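Local coordinates for metallo-beta-lactamase domain-containing protein (Enterococcus faecalis, PDB 2AZ4) that is of unknown function but carries a two-zinc site in a metallo-beta-lactamase fold and may have exonuclease and RNA-binding activity, at residues Ala30-Asp35 / Ile153-Ile158; Asp49-Leu54 / Pro69-Glu74; Ile101-Pro106 / Pro132-Glu137; Pro109-Lys114 / Ile145-Asn150. All coordinates share one frame; numbering follows the deposited sequence.

Interaction 1 of 4, residues Ala30-Asp35 / Ile153-Ile158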
loop_
_atom_site.group_PDB
_atom_site.type_symbol
_atom_site.label_atom_id
_atom_site.label_comp_id
_atom_site.label_asym_id
_atom_site.label_seq_id
_atom_site.Cartn_x
_atom_site.Cartn_y
_atom_site.Cartn_z
ATOM N N ALA A 30 -26.673 8.938 5.597
ATOM C CA ALA A 30 -25.253 8.681 5.782
ATOM C C ALA A 30 -24.601 8.041 4.562
ATOM O O ALA A 30 -25.246 7.299 3.793
ATOM C CB ALA A 30 -25.007 7.841 7.054
ATOM N N HIS A 31 -23.322 8.353 4.366
ATOM C CA HIS A 31 -22.539 7.660 3.355
ATOM C C HIS A 31 -21.069 7.586 3.720
ATOM O O HIS A 31 -20.549 8.458 4.426
ATOM C CB HIS A 31 -22.791 8.209 1.915
ATOM C CG HIS A 31 -22.396 9.640 1.687
ATOM N ND1 HIS A 31 -22.027 10.504 2.698
ATOM C CD2 HIS A 31 -22.337 10.363 0.539
ATOM C CE1 HIS A 31 -21.745 11.691 2.181
ATOM N NE2 HIS A 31 -21.919 11.628 0.875
ATOM N N ILE A 32 -20.431 6.513 3.275
ATOM C CA ILE A 32 -19.008 6.292 3.465
ATOM C C ILE A 32 -18.322 6.104 2.116
ATOM O O ILE A 32 -18.971 5.759 1.124
ATOM C CB ILE A 32 -18.697 5.083 4.377
ATOM C CG1 ILE A 32 -19.187 3.775 3.742
ATOM C CG2 ILE A 32 -19.289 5.322 5.751
ATOM C CD1 ILE A 32 -18.775 2.496 4.483
ATOM N N PHE A 33 -17.025 6.379 2.086
ATOM C CA PHE A 33 -16.223 6.242 0.884
ATOM C C PHE A 33 -14.941 5.521 1.279
ATOM O O PHE A 33 -14.507 5.635 2.434
ATOM C CB PHE A 33 -15.849 7.612 0.273
ATOM C CG PHE A 33 -17.046 8.463 -0.185
ATOM C CD1 PHE A 33 -17.352 8.591 -1.536
ATOM C CD2 PHE A 33 -17.816 9.160 0.728
ATOM C CE1 PHE A 33 -18.451 9.389 -1.959
ATOM C CE2 PHE A 33 -18.922 9.953 0.309
ATOM C CZ PHE A 33 -19.220 10.059 -1.033
ATOM N N PHE A 34 -14.342 4.824 0.312
ATOM C CA PHE A 34 -13.073 4.094 0.455
ATOM C C PHE A 34 -12.644 3.626 -0.932
ATOM O O PHE A 34 -13.488 3.296 -1.754
ATOM C CB PHE A 34 -13.221 2.870 1.377
ATOM C CG PHE A 34 -14.401 1.980 1.035
ATOM C CD1 PHE A 34 -15.650 2.191 1.626
ATOM C CD2 PHE A 34 -14.263 0.936 0.115
ATOM C CE1 PHE A 34 -16.737 1.396 1.309
ATOM C CE2 PHE A 34 -15.355 0.114 -0.198
ATOM C CZ PHE A 34 -16.586 0.348 0.385
ATOM N N ASP A 35 -11.346 3.629 -1.230
ATOM C CA ASP A 35 -10.334 4.366 -0.477
ATOM C C ASP A 35 -10.299 5.801 -1.021
ATOM O O ASP A 35 -11.364 6.390 -1.247
ATOM C CB ASP A 35 -8.978 3.644 -0.603
ATOM C CG ASP A 35 -8.973 2.298 0.119
ATOM O OD1 ASP A 35 -9.522 2.231 1.249
ATOM O OD2 ASP A 35 -8.401 1.311 -0.404
ATOM N N ILE A 153 -16.811 1.607 13.644
ATOM C CA ILE A 153 -17.224 3.006 13.543
ATOM C C ILE A 153 -18.650 3.040 13.038
ATOM O O ILE A 153 -18.997 2.306 12.105
ATOM C CB ILE A 153 -16.303 3.812 12.574
ATOM C CG1 ILE A 153 -14.824 3.782 13.037
ATOM C CG2 ILE A 153 -16.790 5.255 12.380
ATOM C CD1 ILE A 153 -14.559 4.266 14.497
ATOM N N LYS A 154 -19.454 3.921 13.638
ATOM C CA LYS A 154 -20.832 4.169 13.256
ATOM C C LYS A 154 -21.000 5.515 12.564
ATOM O O LYS A 154 -20.646 6.562 13.112
ATOM C CB LYS A 154 -21.729 4.102 14.484
ATOM C CG LYS A 154 -21.938 2.668 14.933
ATOM C CD LYS A 154 -22.282 2.565 16.400
ATOM C CE LYS A 154 -22.712 1.138 16.771
ATOM N NZ LYS A 154 -21.610 0.104 16.652
ATOM N N VAL A 155 -21.493 5.469 11.333
ATOM C CA VAL A 155 -21.677 6.662 10.509
ATOM C C VAL A 155 -23.158 6.602 10.187
ATOM O O VAL A 155 -23.575 5.818 9.323
ATOM C CB VAL A 155 -20.820 6.591 9.215
ATOM C CG1 VAL A 155 -21.114 7.763 8.266
ATOM C CG2 VAL A 155 -19.329 6.521 9.561
ATOM N N GLY A 156 -23.950 7.389 10.918
ATOM C CA GLY A 156 -25.403 7.211 10.923
ATOM C C GLY A 156 -25.721 5.761 11.252
ATOM O O GLY A 156 -25.198 5.206 12.216
ATOM N N GLU A 157 -26.544 5.137 10.417
ATOM C CA GLU A 157 -26.900 3.742 10.608
ATOM C C GLU A 157 -25.996 2.769 9.853
ATOM O O GLU A 157 -26.297 1.580 9.770
ATOM C CB GLU A 157 -28.361 3.528 10.240
ATOM C CG GLU A 157 -29.305 4.147 11.249
ATOM C CD GLU A 157 -30.750 3.733 10.996
ATOM O OE1 GLU A 157 -31.073 2.526 11.159
ATOM O OE2 GLU A 157 -31.555 4.620 10.633
ATOM N N ILE A 158 -24.896 3.270 9.295
ATOM C CA ILE A 158 -23.865 2.409 8.738
ATOM C C ILE A 158 -22.824 2.062 9.795
ATOM O O ILE A 158 -22.286 2.935 10.471
ATOM C CB ILE A 158 -23.123 3.046 7.527
ATOM C CG1 ILE A 158 -24.093 3.704 6.557
ATOM C CG2 ILE A 158 -22.263 1.995 6.820
ATOM C CD1 ILE A 158 -23.392 4.444 5.425
#
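Ala30 sets its methyl group on the turn that follows strand 153-155: Ala30 CB lies 3.4 Å from the carbonyl oxygen of Val155 and 3.9 Å from CA of Gly156. Three aliphatic branches fill the rest of the contact. Val155 CG1 reaches between the first and third residues of strand 30-34, 4.1 Å from Ala30 CB and 4.0 Å from Ile32 CG2. Ile158 runs its chain out to the tip, where CD1 lies over the backbone of the strand, 3.8 Å from Ala30 O, and also meets Ile32 CG2 at 4.2 Å. That gamma-methyl of Ile32 is thus shared by Val155 and Ile158. The torsion of Ile32 (chi1 64°) places CG2 beside its backbone N.

The second shell is the type II' turn from Val155 to Ile158. It is closed by a pair of backbone bonds, Val155 N to Ile158 O at 2.8 Å and Ile158 N to Val155 O at 2.9 Å, a two-residue hairpin loop that holds the side chains of Val155 and Ile158 next to each other.

The N-to-C directions of the two short strand segments differ by 127°, and the contact consists of apolar packing between two different sheets. Strand 30-34 is flanked in its own sheet by 85-89 and 22-27, while Ile177 of strand 173-179, the neighbour of 158-164 in the second sheet, touches Ile158 within that sheet and Ile32 across the interface.

Interaction 2 of 4, residues Asp49-Leu54 / Pro69-Glu74; sequences DHIETL and PRLGYE
The ring of Tyr73 meets CG1 of Ile51 and OE2 of Glu52 obliquely, while Tyr67 packs against it in an edge-to-face pair and Glu62 binds its hydroxyl. The other flat group, the imidazole of His50, has the backbone N of Glu52 at its edge, in plane. Its NE2 donates to Glu52 OE1 over 2.7 Å; the acceptor lies close to the ring plane (11° out of it), although the angle at the hydrogen, 133°, shows a bent bond. This bond ties down one carboxylate oxygen, and the chain bend at chi2 turns the other, OE2, to within 3.8 Å of Tyr73 CA.

The apolar part rests on Ile51. CG1 stands anti to the backbone N (chi1 -169°), carrying CD1 to 4.0 Å from Leu71 CD1, while CG2 touches Tyr73 CB at 4.1 Å. Ile51 crosses both partners at about a right angle and bridges them across Gly72, which follows the short 3-10 turn 69-71.

His50 is the N-cap residue of helix 51-56, and its O receives Leu54 N. The arrangement is a helix start packed on a surface loop, joining helix 51-56 to the connection that leads into strand 85-89 of the metallo-beta-lactamase fold.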
loop_
_atom_site.group_PDB
_atom_site.type_symbol
_atom_site.label_atom_id
_atom_site.label_comp_id
_atom_site.label_asym_id
_atom_site.label_seq_id
_atom_site.Cartn_x
_atom_site.Cartn_y
_atom_site.Cartn_z
ATOM N N ASP A 49 -1.260 18.433 -10.501
ATOM C CA ASP A 49 -2.242 17.614 -9.775
ATOM C C ASP A 49 -3.382 18.451 -9.207
ATOM O O ASP A 49 -4.082 18.023 -8.274
ATOM C CB ASP A 49 -1.570 16.887 -8.617
ATOM C CG ASP A 49 -0.843 15.609 -9.047
ATOM O OD1 ASP A 49 -1.251 14.951 -10.020
ATOM O OD2 ASP A 49 0.136 15.234 -8.376
ATOM N N HIS A 50 -3.574 19.645 -9.752
ATOM C CA HIS A 50 -4.741 20.462 -9.399
ATOM C C HIS A 50 -6.003 19.610 -9.569
ATOM O O HIS A 50 -6.103 18.825 -10.518
ATOM C CB HIS A 50 -4.810 21.681 -10.323
ATOM C CG HIS A 50 -5.857 22.682 -9.950
ATOM N ND1 HIS A 50 -5.544 23.953 -9.506
ATOM C CD2 HIS A 50 -7.210 22.615 -9.973
ATOM C CE1 HIS A 50 -6.660 24.624 -9.273
ATOM N NE2 HIS A 50 -7.685 23.829 -9.534
ATOM N N ILE A 51 -6.954 19.760 -8.651
ATOM C CA ILE A 51 -8.204 18.994 -8.710
ATOM C C ILE A 51 -8.894 19.020 -10.095
ATOM O O ILE A 51 -9.309 17.984 -10.605
ATOM C CB ILE A 51 -9.160 19.339 -7.540
ATOM C CG1 ILE A 51 -10.322 18.325 -7.475
ATOM C CG2 ILE A 51 -9.593 20.812 -7.581
ATOM C CD1 ILE A 51 -10.511 17.718 -6.103
ATOM N N GLU A 52 -8.955 20.189 -10.723
ATOM C CA GLU A 52 -9.564 20.345 -12.053
ATOM C C GLU A 52 -8.876 19.499 -13.113
ATOM O O GLU A 52 -9.525 18.908 -13.976
ATOM C CB GLU A 52 -9.522 21.813 -12.477
ATOM C CG GLU A 52 -10.862 22.529 -12.379
ATOM C CD GLU A 52 -11.218 22.955 -10.970
ATOM O OE1 GLU A 52 -10.306 23.397 -10.228
ATOM O OE2 GLU A 52 -12.420 22.866 -10.608
ATOM N N THR A 53 -7.554 19.453 -13.042
ATOM C CA THR A 53 -6.749 18.686 -13.969
ATOM C C THR A 53 -7.072 17.209 -13.798
ATOM O O THR A 53 -7.288 16.502 -14.782
ATOM C CB THR A 53 -5.242 18.980 -13.754
ATOM O OG1 THR A 53 -5.028 20.394 -13.881
ATOM C CG2 THR A 53 -4.374 18.258 -14.772
ATOM N N LEU A 54 -7.132 16.769 -12.542
ATOM C CA LEU A 54 -7.457 15.386 -12.207
ATOM C C LEU A 54 -8.891 15.029 -12.590
ATOM O O LEU A 54 -9.145 13.934 -13.077
ATOM C CB LEU A 54 -7.195 15.095 -10.714
ATOM C CG LEU A 54 -5.761 15.252 -10.160
ATOM C CD1 LEU A 54 -5.767 14.960 -8.663
ATOM C CD2 LEU A 54 -4.770 14.357 -10.874
ATOM N N PRO A 69 -13.737 22.299 0.228
ATOM C CA PRO A 69 -14.367 23.410 -0.504
ATOM C C PRO A 69 -13.402 24.511 -0.946
ATOM O O PRO A 69 -13.639 25.154 -1.974
ATOM C CB PRO A 69 -15.339 24.008 0.521
ATOM C CG PRO A 69 -14.971 23.427 1.814
ATOM C CD PRO A 69 -14.360 22.100 1.543
ATOM N N ARG A 70 -12.326 24.723 -0.180
ATOM C CA ARG A 70 -11.363 25.785 -0.473
ATOM C C ARG A 70 -10.687 25.587 -1.834
ATOM O O ARG A 70 -10.143 26.524 -2.410
ATOM C CB ARG A 70 -10.309 25.872 0.640
ATOM C CG ARG A 70 -10.883 26.074 2.063
ATOM C CD ARG A 70 -9.761 26.029 3.084
ATOM N NE ARG A 70 -9.187 24.681 3.175
ATOM C CZ ARG A 70 -8.136 24.364 3.913
ATOM N NH1 ARG A 70 -7.517 25.298 4.622
ATOM N NH2 ARG A 70 -7.701 23.113 3.944
ATOM N N LEU A 71 -10.714 24.361 -2.341
ATOM C CA LEU A 71 -10.151 24.067 -3.661
ATOM C C LEU A 71 -10.949 24.741 -4.783
ATOM O O LEU A 71 -10.450 24.905 -5.902
ATOM C CB LEU A 71 -10.086 22.546 -3.903
ATOM C CG LEU A 71 -9.154 21.708 -3.011
ATOM C CD1 LEU A 71 -9.421 20.195 -3.206
ATOM C CD2 LEU A 71 -7.682 22.042 -3.260
ATOM N N GLY A 72 -12.181 25.135 -4.488
ATOM C CA GLY A 72 -13.006 25.813 -5.480
ATOM C C GLY A 72 -13.471 24.896 -6.596
ATOM O O GLY A 72 -13.766 25.354 -7.707
ATOM N N TYR A 73 -13.538 23.598 -6.300
ATOM C CA TYR A 73 -14.085 22.627 -7.237
ATOM C C TYR A 73 -15.600 22.761 -7.190
ATOM O O TYR A 73 -16.176 22.911 -6.118
ATOM C CB TYR A 73 -13.645 21.215 -6.839
ATOM C CG TYR A 73 -14.547 20.121 -7.339
ATOM C CD1 TYR A 73 -14.438 19.653 -8.649
ATOM C CD2 TYR A 73 -15.520 19.560 -6.510
ATOM C CE1 TYR A 73 -15.271 18.649 -9.123
ATOM C CE2 TYR A 73 -16.363 18.559 -6.976
ATOM C CZ TYR A 73 -16.220 18.101 -8.275
ATOM O OH TYR A 73 -17.045 17.113 -8.742
ATOM N N GLU A 74 -16.245 22.725 -8.349
ATOM C CA GLU A 74 -17.707 22.780 -8.399
ATOM C C GLU A 74 -18.252 21.459 -8.933
ATOM O O GLU A 74 -18.002 21.102 -10.093
ATOM C CB GLU A 74 -18.185 23.952 -9.273
ATOM C CG GLU A 74 -19.658 24.332 -9.013
ATOM C CD GLU A 74 -20.025 25.735 -9.509
ATOM O OE1 GLU A 74 -19.383 26.238 -10.468
ATOM O OE2 GLU A 74 -20.967 26.333 -8.924
#

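Interaction 3 of 4, residues Ile101-Pro106 / Pro132-Glu137; sequences INYLDP and PSPFEE
Asn102 and Tyr103 carry the van der Waals part of this contact against the extended backbone of Pro132 and Ser133 and the ring of Pro134. The bond from CA to CB of Asn102 is directed toward 132-137, and the backbone thereby brings Asn102 CB to 3.8 Å from Ser133 N. The Tyr103 ring crosses Pro134 at about a right angle: CE1 is 4.2 Å from Pro134 CD and 3.8 Å from Pro132 O, both met obliquely.

Water provides the polar links between the segments. One molecule donates to Asn102 O and accepts from Ser133 OG at 2.8 Å, and also lies at the edge of the Phe135 ring, in its plane. A second donates to Pro132 O at 2.7 Å and, over a longer 3.2 Å, to Tyr103 OH. The tyrosine hydroxyl is further anchored by the carbonyl oxygen of Asp49.

Bonds within the second segment fix its shape. Ser133 OG accepts from Phe135 N at 3.2 Å with 161° at the hydrogen, and Glu136 N bonds to Ser133 O. The same hydroxyl therefore holds the turn and binds the first water. Over the centre of the Phe135 ring lies Pro134 CB.

The motif is an ST turn within the type I turn from Ser133 to Glu136, set in the link carrying Pro132 and Pro134 between helix 114-123 and strand 145-147 and joined through water to the 3-10 turn 101-103.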
loop_
_atom_site.group_PDB
_atom_site.type_symbol
_atom_site.label_atom_id
_atom_site.label_comp_id
_atom_site.label_asym_id
_atom_site.label_seq_id
_atom_site.Cartn_x
_atom_site.Cartn_y
_atom_site.Cartn_z
ATOM N N ILE A 101 -5.587 12.075 -0.213
ATOM C CA ILE A 101 -6.284 12.354 1.058
ATOM C C ILE A 101 -6.241 13.856 1.439
ATOM O O ILE A 101 -7.158 14.354 2.095
ATOM C CB ILE A 101 -5.827 11.477 2.255
ATOM C CG1 ILE A 101 -4.309 11.630 2.508
ATOM C CG2 ILE A 101 -6.266 9.999 2.047
ATOM C CD1 ILE A 101 -3.922 11.178 3.887
ATOM N N ASN A 102 -5.213 14.586 0.991
ATOM C CA ASN A 102 -5.135 16.011 1.347
ATOM C C ASN A 102 -6.220 16.849 0.681
ATOM O O ASN A 102 -6.475 17.986 1.098
ATOM C CB ASN A 102 -3.775 16.619 1.041
ATOM C CG ASN A 102 -2.705 16.210 2.038
ATOM O OD1 ASN A 102 -1.499 16.237 1.723
ATOM N ND2 ASN A 102 -3.111 15.885 3.240
ATOM N N TYR A 103 -6.862 16.284 -0.339
ATOM C CA TYR A 103 -8.004 16.962 -0.974
ATOM C C TYR A 103 -9.339 16.678 -0.282
ATOM O O TYR A 103 -10.369 17.288 -0.607
ATOM C CB TYR A 103 -8.100 16.584 -2.456
ATOM C CG TYR A 103 -7.099 17.281 -3.354
ATOM C CD1 TYR A 103 -6.232 18.279 -2.867
ATOM C CD2 TYR A 103 -7.020 16.941 -4.705
ATOM C CE1 TYR A 103 -5.312 18.921 -3.729
ATOM C CE2 TYR A 103 -6.130 17.572 -5.559
ATOM C CZ TYR A 103 -5.279 18.550 -5.077
ATOM O OH TYR A 103 -4.401 19.150 -5.971
ATOM N N LEU A 104 -9.332 15.735 0.647
ATOM C CA LEU A 104 -10.531 15.427 1.425
ATOM C C LEU A 104 -10.867 16.582 2.370
ATOM O O LEU A 104 -10.034 17.007 3.157
ATOM C CB LEU A 104 -10.368 14.122 2.215
ATOM C CG LEU A 104 -11.603 13.677 3.032
ATOM C CD1 LEU A 104 -12.903 13.443 2.188
ATOM C CD2 LEU A 104 -11.320 12.482 3.955
ATOM N N ASP A 105 -12.088 17.089 2.265
ATOM C CA ASP A 105 -12.633 18.074 3.203
ATOM C C ASP A 105 -12.182 17.822 4.666
ATOM O O ASP A 105 -12.526 16.804 5.264
ATOM C CB ASP A 105 -14.160 18.040 3.097
ATOM C CG ASP A 105 -14.840 19.166 3.841
ATOM O OD1 ASP A 105 -14.160 19.854 4.616
ATOM O OD2 ASP A 105 -16.077 19.325 3.684
ATOM N N PRO A 106 -11.403 18.761 5.246
ATOM C CA PRO A 106 -10.961 18.701 6.650
ATOM C C PRO A 106 -12.066 18.346 7.641
ATOM O O PRO A 106 -11.799 17.653 8.627
ATOM C CB PRO A 106 -10.445 20.129 6.931
ATOM C CG PRO A 106 -10.197 20.729 5.592
ATOM C CD PRO A 106 -10.894 19.951 4.536
ATOM N N PRO A 132 0.016 17.639 -2.174
ATOM C CA PRO A 132 -0.065 18.615 -1.086
ATOM C C PRO A 132 -1.376 19.365 -1.111
ATOM O O PRO A 132 -1.934 19.581 -2.189
ATOM C CB PRO A 132 1.064 19.614 -1.406
ATOM C CG PRO A 132 1.885 18.987 -2.486
ATOM C CD PRO A 132 1.003 18.033 -3.200
ATOM N N SER A 133 -1.867 19.773 0.052
ATOM C CA SER A 133 -2.944 20.728 0.076
ATOM C C SER A 133 -2.364 22.093 -0.315
ATOM O O SER A 133 -1.347 22.496 0.247
ATOM C CB SER A 133 -3.525 20.840 1.478
ATOM O OG SER A 133 -4.489 21.882 1.492
ATOM N N PRO A 134 -3.024 22.839 -1.223
ATOM C CA PRO A 134 -2.464 24.171 -1.558
ATOM C C PRO A 134 -2.562 25.166 -0.392
ATOM O O PRO A 134 -2.045 26.292 -0.491
ATOM C CB PRO A 134 -3.334 24.641 -2.738
ATOM C CG PRO A 134 -4.155 23.455 -3.140
ATOM C CD PRO A 134 -4.276 22.577 -1.957
ATOM N N PHE A 135 -3.190 24.748 0.709
ATOM C CA PHE A 135 -3.382 25.614 1.880
ATOM C C PHE A 135 -2.518 25.249 3.071
ATOM O O PHE A 135 -2.721 25.750 4.174
ATOM C CB PHE A 135 -4.866 25.655 2.245
ATOM C CG PHE A 135 -5.742 25.720 1.042
ATOM C CD1 PHE A 135 -5.893 26.915 0.351
ATOM C CD2 PHE A 135 -6.339 24.572 0.542
ATOM C CE1 PHE A 135 -6.666 26.974 -0.808
ATOM C CE2 PHE A 135 -7.109 24.622 -0.610
ATOM C CZ PHE A 135 -7.275 25.823 -1.280
ATOM N N GLU A 136 -1.520 24.402 2.842
ATOM C CA GLU A 136 -0.597 24.010 3.894
ATOM C C GLU A 136 0.812 23.815 3.339
ATOM O O GLU A 136 1.015 23.887 2.128
ATOM C CB GLU A 136 -1.091 22.739 4.588
ATOM C CG GLU A 136 -1.658 23.006 5.981
ATOM C CD GLU A 136 -3.140 23.107 5.971
ATOM O OE1 GLU A 136 -3.725 23.330 7.039
ATOM O OE2 GLU A 136 -3.731 22.962 4.882
ATOM N N GLU A 137 1.772 23.560 4.231
ATOM C CA GLU A 137 3.144 23.261 3.853
ATOM C C GLU A 137 3.155 22.018 2.978
ATOM O O GLU A 137 2.254 21.170 3.090
ATOM C CB GLU A 137 4.002 23.051 5.108
ATOM C CG GLU A 137 5.296 23.860 5.135
ATOM C CD GLU A 137 5.044 25.352 5.322
ATOM O OE1 GLU A 137 4.882 25.785 6.481
ATOM O OE2 GLU A 137 5.015 26.092 4.311
HETATM O O HOH W 1 -6.978 20.894 0.732
HETATM O O HOH W 2 -1.831 20.596 -4.653
#

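Interaction 4 of 4, residues Pro109-Lys114 / Ile145-Asn150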
loop_
_atom_site.group_PDB
_atom_site.type_symbol
_atom_site.label_atom_id
_atom_site.label_comp_id
_atom_site.label_asym_id
_atom_site.label_seq_id
_atom_site.Cartn_x
_atom_site.Cartn_y
_atom_site.Cartn_z
ATOM N N PRO A 109 -14.316 13.227 8.634
ATOM C CA PRO A 109 -13.322 12.353 9.260
ATOM C C PRO A 109 -12.770 11.295 8.330
ATOM O O PRO A 109 -13.487 10.781 7.468
ATOM C CB PRO A 109 -14.093 11.685 10.395
ATOM C CG PRO A 109 -15.569 11.774 9.976
ATOM C CD PRO A 109 -15.651 13.080 9.242
ATOM N N LEU A 110 -11.514 10.933 8.571
ATOM C CA LEU A 110 -10.773 9.976 7.763
ATOM C C LEU A 110 -10.226 8.933 8.739
ATOM O O LEU A 110 -9.488 9.271 9.688
ATOM C CB LEU A 110 -9.634 10.665 7.002
ATOM C CG LEU A 110 -8.632 9.794 6.203
ATOM C CD1 LEU A 110 -9.355 9.014 5.124
ATOM C CD2 LEU A 110 -7.513 10.645 5.565
ATOM N N TYR A 111 -10.620 7.675 8.508
ATOM C CA TYR A 111 -10.382 6.577 9.445
ATOM C C TYR A 111 -9.422 5.590 8.828
ATOM O O TYR A 111 -9.506 5.267 7.645
ATOM C CB TYR A 111 -11.681 5.831 9.825
ATOM C CG TYR A 111 -12.687 6.650 10.601
ATOM C CD1 TYR A 111 -12.556 6.832 11.988
ATOM C CD2 TYR A 111 -13.752 7.256 9.956
ATOM C CE1 TYR A 111 -13.454 7.576 12.695
ATOM C CE2 TYR A 111 -14.668 8.007 10.643
ATOM C CZ TYR A 111 -14.520 8.160 12.012
ATOM O OH TYR A 111 -15.417 8.902 12.689
ATOM N N THR A 112 -8.517 5.083 9.641
ATOM C CA THR A 112 -7.588 4.099 9.157
ATOM C C THR A 112 -7.006 3.393 10.376
ATOM O O THR A 112 -7.199 3.864 11.479
ATOM C CB THR A 112 -6.498 4.736 8.238
ATOM O OG1 THR A 112 -5.860 3.697 7.496
ATOM C CG2 THR A 112 -5.452 5.534 9.029
ATOM N N LEU A 113 -6.337 2.257 10.207
ATOM C CA LEU A 113 -5.672 1.711 11.379
ATOM C C LEU A 113 -4.520 2.647 11.754
ATOM O O LEU A 113 -3.888 3.249 10.879
ATOM C CB LEU A 113 -5.185 0.281 11.171
ATOM C CG LEU A 113 -6.284 -0.802 11.072
ATOM C CD1 LEU A 113 -5.651 -2.134 10.831
ATOM C CD2 LEU A 113 -7.215 -0.873 12.317
ATOM N N LYS A 114 -4.263 2.779 13.052
ATOM C CA LYS A 114 -3.225 3.687 13.547
ATOM C C LYS A 114 -1.839 3.501 12.902
ATOM O O LYS A 114 -1.142 4.490 12.678
ATOM C CB LYS A 114 -3.153 3.676 15.092
ATOM C CG LYS A 114 -2.627 2.404 15.707
ATOM C CD LYS A 114 -2.833 2.392 17.236
ATOM C CE LYS A 114 -2.405 1.055 17.865
ATOM N NZ LYS A 114 -3.338 -0.072 17.480
ATOM N N ILE A 145 -7.915 9.620 11.952
ATOM C CA ILE A 145 -8.263 8.966 13.221
ATOM C C ILE A 145 -7.699 7.556 13.175
ATOM O O ILE A 145 -8.241 6.680 12.483
ATOM C CB ILE A 145 -9.768 8.968 13.462
ATOM C CG1 ILE A 145 -10.269 10.416 13.572
ATOM C CG2 ILE A 145 -10.123 8.227 14.767
ATOM C CD1 ILE A 145 -11.792 10.546 13.460
ATOM N N GLY A 146 -6.575 7.361 13.872
ATOM C CA GLY A 146 -5.929 6.057 13.960
ATOM C C GLY A 146 -6.763 5.166 14.870
ATOM O O GLY A 146 -7.087 5.553 16.013
ATOM N N LEU A 147 -7.139 3.999 14.341
ATOM C CA LEU A 147 -7.981 3.024 15.038
ATOM C C LEU A 147 -7.202 1.745 15.360
ATOM O O LEU A 147 -6.112 1.524 14.840
ATOM C CB LEU A 147 -9.196 2.651 14.159
ATOM C CG LEU A 147 -10.129 3.791 13.756
ATOM C CD1 LEU A 147 -11.204 3.234 12.798
ATOM C CD2 LEU A 147 -10.761 4.472 15.021
ATOM N N ASN A 148 -7.775 0.937 16.244
ATOM C CA ASN A 148 -7.235 -0.333 16.652
ATOM C C ASN A 148 -7.855 -1.445 15.818
ATOM O O ASN A 148 -8.904 -1.280 15.208
ATOM C CB ASN A 148 -7.525 -0.571 18.157
ATOM C CG ASN A 148 -6.944 0.518 19.040
ATOM O OD1 ASN A 148 -7.648 1.129 19.857
ATOM N ND2 ASN A 148 -5.659 0.764 18.888
ATOM N N LYS A 149 -7.207 -2.588 15.779
ATOM C CA LYS A 149 -7.759 -3.695 15.030
ATOM C C LYS A 149 -9.190 -4.040 15.474
ATOM O O LYS A 149 -9.514 -4.053 16.674
ATOM C CB LYS A 149 -6.828 -4.893 15.137
ATOM C CG LYS A 149 -5.455 -4.618 14.522
ATOM C CD LYS A 149 -4.460 -5.662 15.009
ATOM C CE LYS A 149 -3.312 -5.807 14.044
ATOM N NZ LYS A 149 -2.332 -6.739 14.630
ATOM N N ASN A 150 -10.031 -4.296 14.481
ATOM C CA ASN A 150 -11.433 -4.695 14.665
ATOM C C ASN A 150 -12.332 -3.633 15.310
ATOM O O ASN A 150 -13.416 -3.963 15.794
ATOM C CB ASN A 150 -11.544 -6.035 15.403
ATOM C CG ASN A 150 -10.634 -7.113 14.816
ATOM O OD1 ASN A 150 -10.753 -7.485 13.657
ATOM N ND2 ASN A 150 -9.728 -7.616 15.625
HETATM O O HOH W 3 -4.279 -0.673 15.006
#
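Tyr111 and Ile145 pair in register as parallel neighbours, the two strands of a beta-alpha-beta unit whose crossover runs through helix 114-123. Strand 145-147 is the outermost strand of the sheet within this chain, and the strand segments run at 33° to each other.

Four backbone hydrogen bonds join them. Ile145 N to Leu110 O is 2.8 Å; Thr112 N to Ile145 O is longer, 3.3 Å. Leu147 N then binds Thr112 O, and Lys114 N binds Leu147 O at 2.9 Å. Thr112 thus straddles Gly146, bonding Ile145 O and Leu147 N, and Ile145 likewise straddles Tyr111, bonding Leu110 O and Thr112 N: the parallel pattern.

Apolar contacts gather around Tyr111. Its ring and Ile145 lie side by side, pointing the same way, with CE1 3.5 Å from Ile145 CD1, while the Leu147 side chain crosses that of Tyr111 obliquely, its CD1 3.9 Å from Tyr111 CD1. At the other end a methyl meets a backbone carbonyl, Leu113 CD2 lying 3.4 Å from Asn148 O.

Thr112 points to the other side of the sheet from Tyr111; its OG1 is bonded to Leu90 O, and its side chain lies about 6 Å from that of the zinc ligand His92.

The polar end is solvent-linked: Lys114 CG sits between the backbone N and carbonyl carbon (chi1 69°), folding the chain over Leu147 O, and one water accepts from Lys114 NZ at 2.7 Å while donating to Leu147 O.

How the interactions relate
From the N terminus, strand 30-34 opens the long loop that interaction 1 closes at 153-158, and the other three contacts are nested within it. Interaction 2 closes first, a short loop between helix 51-56 and residues 69-74. Interactions 3 and 4 follow in series with it and cross each other, since 101-106, 109-114, 132-137 and 145-150 alternate. Interactions 2 and 3 form one cluster of loops, where Leu71 packs on Pro134. Ile101 and Leu104 touch Leu110, connecting that cluster to the sheet edge of interaction 4. Finally Ile153 packs on Tyr111 and Leu147, bringing interactions 4 and 1 together where the two sheets face each other.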